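Local atomic coordinates of ricin B lectin (Clostridium thermocellum, PDB entry 3VSF), a protein that hydrolyses beta-1,3-galactan as an exo-acting galactanase, joining a family 43 glycoside hydrolase domain to a ricin-type lectin module that binds beta-D-galactose. Residues A264-K267 with G272-Q275; Y456-S461 with W484-G489; G74-D79 with R100-S105. All coordinates share one frame; numbering follows the deposited sequence.

Contact 1 (A264-K267 with G272-Q275)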
loop_
_atom_site.group_PDB
_atom_site.type_symbol
_atom_site.label_atom_id
_atom_site.label_comp_id
_atom_site.label_asym_id
_atom_site.label_seq_id
_atom_site.Cartn_x
_atom_site.Cartn_y
_atom_site.Cartn_z
ATOM N N ALA A 264 4.203 -11.461 -5.202
ATOM C CA ALA A 264 5.089 -12.555 -5.569
ATOM C C ALA A 264 6.447 -11.998 -5.970
ATOM O O ALA A 264 6.580 -10.806 -6.249
ATOM C CB ALA A 264 4.490 -13.369 -6.700
ATOM N N TYR A 265 7.455 -12.861 -5.999
ATOM C CA TYR A 265 8.807 -12.430 -6.324
ATOM C C TYR A 265 9.490 -13.400 -7.281
ATOM O O TYR A 265 9.067 -14.546 -7.429
ATOM C CB TYR A 265 9.638 -12.276 -5.049
ATOM C CG TYR A 265 9.678 -13.522 -4.194
ATOM C CD1 TYR A 265 10.717 -14.436 -4.312
ATOM C CD2 TYR A 265 8.674 -13.787 -3.273
ATOM C CE1 TYR A 265 10.756 -15.577 -3.535
ATOM C CE2 TYR A 265 8.704 -14.926 -2.492
ATOM C CZ TYR A 265 9.747 -15.817 -2.627
ATOM O OH TYR A 265 9.780 -16.951 -1.849
ATOM N N SER A 266 10.550 -12.927 -7.926
ATOM C CA SER A 266 11.308 -13.744 -8.864
ATOM C C SER A 266 12.627 -13.069 -9.218
ATOM O O SER A 266 12.720 -11.843 -9.243
ATOM C CB SER A 266 10.494 -13.995 -10.135
ATOM O OG SER A 266 11.213 -14.805 -11.049
ATOM N N LYS A 267 13.646 -13.878 -9.486
ATOM C CA LYS A 267 14.945 -13.356 -9.881
ATOM C C LYS A 267 14.930 -12.948 -11.350
ATOM O O LYS A 267 15.733 -12.122 -11.785
ATOM C CB LYS A 267 16.039 -14.394 -9.629
ATOM C CG LYS A 267 16.156 -14.833 -8.178
ATOM C CD LYS A 267 17.275 -15.846 -7.993
ATOM C CE LYS A 267 17.414 -16.260 -6.536
ATOM N NZ LYS A 267 18.541 -17.212 -6.333
ATOM N N GLY A 272 10.555 -18.226 -12.862
ATOM C CA GLY A 272 11.080 -18.298 -11.511
ATOM C C GLY A 272 10.210 -17.581 -10.499
ATOM O O GLY A 272 10.614 -17.380 -9.353
ATOM N N TRP A 273 9.012 -17.192 -10.920
ATOM C CA TRP A 273 8.082 -16.500 -10.034
ATOM C C TRP A 273 7.563 -17.419 -8.935
ATOM O O TRP A 273 7.353 -18.612 -9.155
ATOM C CB TRP A 273 6.920 -15.901 -10.829
ATOM C CG TRP A 273 7.300 -14.672 -11.593
ATOM C CD1 TRP A 273 7.752 -14.611 -12.879
ATOM C CD2 TRP A 273 7.269 -13.321 -11.115
ATOM N NE1 TRP A 273 8.000 -13.307 -13.233
ATOM C CE2 TRP A 273 7.713 -12.496 -12.167
ATOM C CE3 TRP A 273 6.908 -12.732 -9.899
ATOM C CZ2 TRP A 273 7.804 -11.110 -12.040
ATOM C CZ3 TRP A 273 7.000 -11.357 -9.777
ATOM C CH2 TRP A 273 7.444 -10.562 -10.840
ATOM N N SER A 274 7.360 -16.854 -7.749
ATOM C CA SER A 274 6.896 -17.624 -6.602
ATOM C C SER A 274 5.377 -17.704 -6.575
ATOM O O SER A 274 4.701 -17.231 -7.490
ATOM C CB SER A 274 7.398 -16.995 -5.302
ATOM O OG SER A 274 6.828 -15.712 -5.105
ATOM N N GLN A 275 4.845 -18.309 -5.518
ATOM C CA GLN A 275 3.408 -18.355 -5.304
ATOM C C GLN A 275 2.935 -17.024 -4.731
ATOM O O GLN A 275 3.748 -16.156 -4.413
ATOM C CB GLN A 275 3.046 -19.502 -4.357
ATOM C CG GLN A 275 3.922 -19.576 -3.116
ATOM C CD GLN A 275 3.549 -20.728 -2.204
ATOM O OE1 GLN A 275 2.513 -20.700 -1.539
ATOM N NE2 GLN A 275 4.394 -21.754 -2.171
#
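Tyr265 and Ser274 hold this contact together through both backbone and side chain. The two short pieces run nearly antiparallel, their end-to-end directions 165° apart, but 272-275 is not a regular strand, and a side chain replaces one of the backbone partners. Tyr265 N donates to Ser274 OG at 3.1 Å, almost straight at 172°, while Ser274 N returns a bond to Tyr265 O at 2.9 Å. Ser274 OG in turn donates to Gln275 O, in the plane of that carbonyl; accepting one bond and giving another would restrain the hydroxyl's rotation.

The tight packing involves one aromatic ring from each segment, on opposite sides of the backbone pair. Tyr265 has CG between its backbone N and carbonyl carbon (chi1 56°), which swings the ring back over Ser274; Ser274 CB lies 3.8 Å from the ring centroid, a CH-pi contact near the ring normal, and OG lies over the same face toward the rim. Trp273 mirrors this on the other side: Ser266 CB lies 3.6 Å from the centroid of its five-membered ring, over the face, and Ala264 O meets the six-membered rim in plane, 3.6 Å from CZ3. The indole is further fixed by NE1 bonding to Leu269 O, and it rests against Tyr246 and Leu248 of the adjacent strand. Ser266 OG bonds Asp268 O while lying against the Gly272-Trp273 peptide, where the angles are too poor for a hydrogen bond.

The loose side belongs to Lys267 and Gln275, both exposed, whose side chains leave in directions away from the partner segment. The arrangement is a short antiparallel return from strand 261-266 toward 277-279, one of the sheet's two edge strands, as expected within one blade of the family 43 five-bladed beta-propeller.

Contact 2 (Y456-S461 with W484-G489)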
loop_
_atom_site.group_PDB
_atom_site.type_symbol
_atom_site.label_atom_id
_atom_site.label_comp_id
_atom_site.label_asym_id
_atom_site.label_seq_id
_atom_site.Cartn_x
_atom_site.Cartn_y
_atom_site.Cartn_z
ATOM N N TYR A 456 -2.947 2.148 38.494
ATOM C CA TYR A 456 -2.907 0.853 37.823
ATOM C C TYR A 456 -4.138 0.645 36.945
ATOM O O TYR A 456 -5.223 1.140 37.254
ATOM C CB TYR A 456 -2.775 -0.283 38.841
ATOM C CG TYR A 456 -1.376 -0.455 39.387
ATOM C CD1 TYR A 456 -0.451 -1.260 38.734
ATOM C CD2 TYR A 456 -0.977 0.187 40.554
ATOM C CE1 TYR A 456 0.830 -1.422 39.227
ATOM C CE2 TYR A 456 0.303 0.030 41.054
ATOM C CZ TYR A 456 1.202 -0.775 40.386
ATOM O OH TYR A 456 2.477 -0.932 40.880
ATOM N N TYR A 457 -3.962 -0.089 35.851
ATOM C CA TYR A 457 -5.044 -0.322 34.903
ATOM C C TYR A 457 -5.187 -1.797 34.545
ATOM O O TYR A 457 -4.251 -2.582 34.707
ATOM C CB TYR A 457 -4.811 0.474 33.616
ATOM C CG TYR A 457 -4.685 1.969 33.806
ATOM C CD1 TYR A 457 -5.808 2.786 33.803
ATOM C CD2 TYR A 457 -3.442 2.565 33.972
ATOM C CE1 TYR A 457 -5.698 4.153 33.971
ATOM C CE2 TYR A 457 -3.321 3.932 34.140
ATOM C CZ TYR A 457 -4.452 4.721 34.139
ATOM O OH TYR A 457 -4.337 6.083 34.307
ATOM N N LYS A 458 -6.370 -2.162 34.057
ATOM C CA LYS A 458 -6.584 -3.465 33.441
ATOM C C LYS A 458 -6.709 -3.269 31.936
ATOM O O LYS A 458 -7.708 -2.739 31.452
ATOM C CB LYS A 458 -7.843 -4.139 33.991
ATOM C CG LYS A 458 -7.727 -4.605 35.434
ATOM C CD LYS A 458 -8.939 -5.426 35.850
ATOM C CE LYS A 458 -10.225 -4.627 35.704
ATOM N NZ LYS A 458 -11.422 -5.423 36.094
ATOM N N ILE A 459 -5.687 -3.691 31.200
ATOM C CA ILE A 459 -5.653 -3.490 29.757
ATOM C C ILE A 459 -6.297 -4.658 29.018
ATOM O O ILE A 459 -5.691 -5.720 28.868
ATOM C CB ILE A 459 -4.212 -3.294 29.258
ATOM C CG1 ILE A 459 -3.466 -2.317 30.170
ATOM C CG2 ILE A 459 -4.208 -2.806 27.819
ATOM C CD1 ILE A 459 -2.004 -2.149 29.826
ATOM N N SER A 460 -7.527 -4.454 28.558
ATOM C CA SER A 460 -8.286 -5.511 27.897
ATOM C C SER A 460 -8.285 -5.360 26.379
ATOM O O SER A 460 -8.363 -4.251 25.852
ATOM C CB SER A 460 -9.727 -5.536 28.414
ATOM O OG SER A 460 -10.372 -4.295 28.188
ATOM N N SER A 461 -8.200 -6.490 25.684
ATOM C CA SER A 461 -8.245 -6.500 24.229
ATOM C C SER A 461 -9.661 -6.210 23.748
ATOM O O SER A 461 -10.631 -6.457 24.464
ATOM C CB SER A 461 -7.769 -7.848 23.686
ATOM O OG SER A 461 -7.747 -7.852 22.270
ATOM N N TRP A 484 -5.479 -13.341 29.029
ATOM C CA TRP A 484 -6.192 -14.151 30.012
ATOM C C TRP A 484 -7.423 -13.436 30.556
ATOM O O TRP A 484 -7.471 -12.208 30.602
ATOM C CB TRP A 484 -5.256 -14.529 31.161
ATOM C CG TRP A 484 -5.703 -15.725 31.945
ATOM C CD1 TRP A 484 -6.614 -15.747 32.958
ATOM C CD2 TRP A 484 -5.247 -17.074 31.784
ATOM N NE1 TRP A 484 -6.759 -17.027 33.437
ATOM C CE2 TRP A 484 -5.930 -17.861 32.733
ATOM C CE3 TRP A 484 -4.332 -17.694 30.929
ATOM C CZ2 TRP A 484 -5.727 -19.233 32.850
ATOM C CZ3 TRP A 484 -4.130 -19.058 31.046
ATOM C CH2 TRP A 484 -4.824 -19.811 32.000
ATOM N N SER A 485 -8.416 -14.216 30.971
ATOM C CA SER A 485 -9.643 -13.665 31.535
ATOM C C SER A 485 -9.343 -12.823 32.768
ATOM O O SER A 485 -8.379 -13.084 33.487
ATOM C CB SER A 485 -10.613 -14.790 31.900
ATOM O OG SER A 485 -10.899 -15.604 30.776
ATOM N N ASP A 486 -10.174 -11.815 33.009
ATOM C CA ASP A 486 -10.021 -10.961 34.181
ATOM C C ASP A 486 -10.271 -11.749 35.463
ATOM O O ASP A 486 -11.417 -11.972 35.852
ATOM C CB ASP A 486 -10.973 -9.765 34.097
ATOM C CG ASP A 486 -10.900 -8.874 35.325
ATOM O OD1 ASP A 486 -9.858 -8.884 36.013
ATOM O OD2 ASP A 486 -11.889 -8.161 35.597
ATOM N N ALA A 487 -9.190 -12.169 36.115
ATOM C CA ALA A 487 -9.288 -12.968 37.331
ATOM C C ALA A 487 -8.996 -12.142 38.580
ATOM O O ALA A 487 -9.028 -12.659 39.697
ATOM C CB ALA A 487 -8.354 -14.167 37.254
ATOM N N GLY A 488 -8.708 -10.859 38.386
ATOM C CA GLY A 488 -8.462 -9.958 39.498
ATOM C C GLY A 488 -7.086 -10.115 40.117
ATOM O O GLY A 488 -6.787 -9.507 41.145
ATOM N N GLY A 489 -6.246 -10.935 39.495
ATOM C CA GLY A 489 -4.891 -11.139 39.972
ATOM C C GLY A 489 -4.026 -9.911 39.755
ATOM O O GLY A 489 -4.310 -9.090 38.884
#
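A single salt bridge at the surface, between Lys458 and Asp486, ties strand 456-461 of the beta-trefoil lectin module to the loop that follows strand 479-484. The evidence for so local a contact is the backbone spacing: the nearest CA atoms, those of Lys458 and Asp486, are 8.3 Å apart, and the two side chains alone bridge the gap. Lys458 NZ donates to Asp486 OD2 at 2.8 Å, approaching from above the carboxylate, 43° out of its plane. The first two torsions of the lysine place CD 3.6 Å from Asp486 OD1, and a bend at chi3 (-59°) then carries CE and NZ round to OD2. The two side chains cross at about a right angle.

The other carboxylate oxygen works within its own loop. Gly488 N bonds to Asp486 OD1 at 3.3 Å, completing an Asx turn, and Gln492 braces the same loop through Ser485 O and Ala487 N. Asp486 thus spends one oxygen on shaping the loop and the other on the strand. With the acid exposed and just one ion pair crossing, the link is probably weakened by solvent, so its contribution would be modest.

Contact 3 (G74-D79 with R100-S105)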
loop_
_atom_site.group_PDB
_atom_site.type_symbol
_atom_site.label_atom_id
_atom_site.label_comp_id
_atom_site.label_asym_id
_atom_site.label_seq_id
_atom_site.Cartn_x
_atom_site.Cartn_y
_atom_site.Cartn_z
ATOM N N GLY A 74 -3.080 10.648 -13.097
ATOM C CA GLY A 74 -4.311 9.947 -12.781
ATOM C C GLY A 74 -5.464 10.420 -13.644
ATOM O O GLY A 74 -5.359 11.442 -14.320
ATOM N N GLU A 75 -6.567 9.680 -13.622
ATOM C CA GLU A 75 -7.731 10.031 -14.428
ATOM C C GLU A 75 -8.959 10.304 -13.565
ATOM O O GLU A 75 -8.976 9.986 -12.378
ATOM C CB GLU A 75 -8.026 8.929 -15.450
ATOM C CG GLU A 75 -8.202 7.540 -14.851
ATOM C CD GLU A 75 -9.534 7.363 -14.151
ATOM O OE1 GLU A 75 -10.511 8.036 -14.543
ATOM O OE2 GLU A 75 -9.601 6.553 -13.202
ATOM N N TYR A 76 -9.981 10.900 -14.172
ATOM C CA TYR A 76 -11.222 11.206 -13.471
ATOM C C TYR A 76 -12.377 11.380 -14.450
ATOM O O TYR A 76 -12.242 12.058 -15.470
ATOM C CB TYR A 76 -11.063 12.464 -12.615
ATOM C CG TYR A 76 -10.904 13.739 -13.415
ATOM C CD1 TYR A 76 -11.888 14.719 -13.400
ATOM C CD2 TYR A 76 -9.772 13.960 -14.187
ATOM C CE1 TYR A 76 -11.746 15.886 -14.129
ATOM C CE2 TYR A 76 -9.621 15.122 -14.921
ATOM C CZ TYR A 76 -10.612 16.083 -14.888
ATOM O OH TYR A 76 -10.467 17.240 -15.617
ATOM N N ARG A 77 -13.510 10.764 -14.134
ATOM C CA ARG A 77 -14.701 10.860 -14.973
ATOM C C ARG A 77 -15.378 12.225 -14.848
ATOM O O ARG A 77 -14.921 13.085 -14.096
ATOM C CB ARG A 77 -15.695 9.748 -14.623
ATOM C CG ARG A 77 -15.333 8.375 -15.173
ATOM C CD ARG A 77 -14.142 7.752 -14.453
ATOM N NE ARG A 77 -14.069 6.314 -14.701
ATOM C CZ ARG A 77 -13.144 5.507 -14.191
ATOM N NH1 ARG A 77 -12.199 5.990 -13.396
ATOM N NH2 ARG A 77 -13.166 4.211 -14.475
ATOM N N ASP A 78 -16.467 12.409 -15.590
ATOM C CA ASP A 78 -17.238 13.650 -15.552
ATOM C C ASP A 78 -18.675 13.404 -15.094
ATOM O O ASP A 78 -18.927 12.550 -14.245
ATOM C CB ASP A 78 -17.237 14.331 -16.925
ATOM C CG ASP A 78 -17.721 13.414 -18.035
ATOM O OD1 ASP A 78 -17.468 13.723 -19.218
ATOM O OD2 ASP A 78 -18.351 12.380 -17.726
ATOM N N ASP A 79 -19.614 14.156 -15.663
ATOM C CA ASP A 79 -21.027 13.997 -15.327
ATOM C C ASP A 79 -21.604 12.711 -15.907
ATOM O O ASP A 79 -22.521 12.119 -15.337
ATOM C CB ASP A 79 -21.841 15.203 -15.807
ATOM C CG ASP A 79 -21.592 16.444 -14.974
ATOM O OD1 ASP A 79 -21.171 16.305 -13.806
ATOM O OD2 ASP A 79 -21.817 17.561 -15.488
ATOM N N ARG A 100 -1.066 20.883 -12.447
ATOM C CA ARG A 100 -0.310 21.171 -13.664
ATOM C C ARG A 100 -1.159 20.990 -14.921
ATOM O O ARG A 100 -0.648 21.056 -16.039
ATOM C CB ARG A 100 0.944 20.297 -13.740
ATOM C CG ARG A 100 1.906 20.492 -12.577
ATOM C CD ARG A 100 2.550 21.871 -12.606
ATOM N NE ARG A 100 3.829 21.870 -13.314
ATOM C CZ ARG A 100 4.589 22.948 -13.484
ATOM N NH1 ARG A 100 4.198 24.119 -13.001
ATOM N NH2 ARG A 100 5.739 22.857 -14.137
ATOM N N GLY A 101 -2.455 20.762 -14.730
ATOM C CA GLY A 101 -3.377 20.624 -15.843
ATOM C C GLY A 101 -3.522 19.198 -16.334
ATOM O O GLY A 101 -2.982 18.266 -15.738
ATOM N N GLU A 102 -4.256 19.029 -17.430
ATOM C CA GLU A 102 -4.475 17.712 -18.014
ATOM C C GLU A 102 -3.476 17.415 -19.124
ATOM O O GLU A 102 -3.595 17.938 -20.232
ATOM C CB GLU A 102 -5.903 17.589 -18.552
ATOM C CG GLU A 102 -6.909 17.033 -17.553
ATOM C CD GLU A 102 -7.120 17.940 -16.357
ATOM O OE1 GLU A 102 -6.734 19.125 -16.429
ATOM O OE2 GLU A 102 -7.672 17.465 -15.342
ATOM N N VAL A 103 -2.492 16.575 -18.822
ATOM C CA VAL A 103 -1.514 16.157 -19.816
ATOM C C VAL A 103 -2.208 15.419 -20.955
ATOM O O VAL A 103 -1.686 15.335 -22.066
ATOM C CB VAL A 103 -0.432 15.251 -19.202
ATOM C CG1 VAL A 103 0.380 16.019 -18.170
ATOM C CG2 VAL A 103 -1.061 14.013 -18.582
ATOM N N LEU A 104 -3.390 14.885 -20.667
ATOM C CA LEU A 104 -4.199 14.215 -21.675
ATOM C C LEU A 104 -5.666 14.564 -21.456
ATOM O O LEU A 104 -6.156 14.536 -20.328
ATOM C CB LEU A 104 -4.000 12.701 -21.609
ATOM C CG LEU A 104 -4.472 11.897 -22.821
ATOM C CD1 LEU A 104 -3.612 12.217 -24.034
ATOM C CD2 LEU A 104 -4.444 10.407 -22.525
ATOM N N SER A 105 -6.362 14.902 -22.536
ATOM C CA SER A 105 -7.764 15.296 -22.445
ATOM C C SER A 105 -8.632 14.478 -23.391
ATOM O O SER A 105 -8.124 13.774 -24.264
ATOM C CB SER A 105 -7.918 16.787 -22.753
ATOM O OG SER A 105 -9.279 17.179 -22.716
#
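Tyr76 and Glu102 lie on strands 69-77 and 98-105, which run in the same sense with strand 83-91 between them, and their CA atoms are 10.4 Å apart, so the side chains must reach across the middle strand. Tyr76 OH donates to Glu102 OE2 at 2.8 Å, and this is the hydrogen bond that joins the two segments. The oxygen is met well out of the carboxylate plane, 64° from it, and the side chains cross at about a right angle, with ring and carboxylate planes 56° apart.

Both residues bend to meet. The tyrosine has CG wedged between its backbone N and carbonyl carbon (chi1 69°), which sends the ring over toward strand 98-105, and the glutamate folds at chi2 to present its carboxylate. That carboxylate has further partners: OE2 also bonds to Ser87 OG on the intervening strand, and OE1 to Tyr99 OH, and partners at both oxygens would restrain its orientation. His57 packs edge-to-face with the Tyr76 ring and also touches Glu102.

Glu75 and Arg77, the neighbours of Tyr76, pair with each other away from the Tyr76-Glu102 bond, Arg77 NH1 meeting Glu75 OE2 at 2.7 Å in a buried salt bridge that Glu118 of strand 116-124 extends.

No helices are present here. The contact spans three strands of the antiparallel sheet 61-66, 69-77, 83-91 and 98-105, and sits just before the corner at Val103 and Leu104, where Leu104 turns its side chain to Met133 and Met135 of the next sheet.

Along the chain the order is contact 3, contact 1, contact 2, each closing before the next opens. Contacts 1 and 3 share the family 43 domain but belong to different four-stranded antiparallel sheets, the fourth and the first of five, respectively, and their centres are 35 Å apart, consistent with separate blades of a propeller. Contact 2 lies in the beta-trefoil module, its centre 45 Å from that of contact 1 and 55 Å from that of contact 3, on the opposite side of the chain's centre from contact 3. None of them touch, the nearest atoms, those of contacts 1 and 3, being about 24 Å apart, so each is a local contact within its own sheet or module.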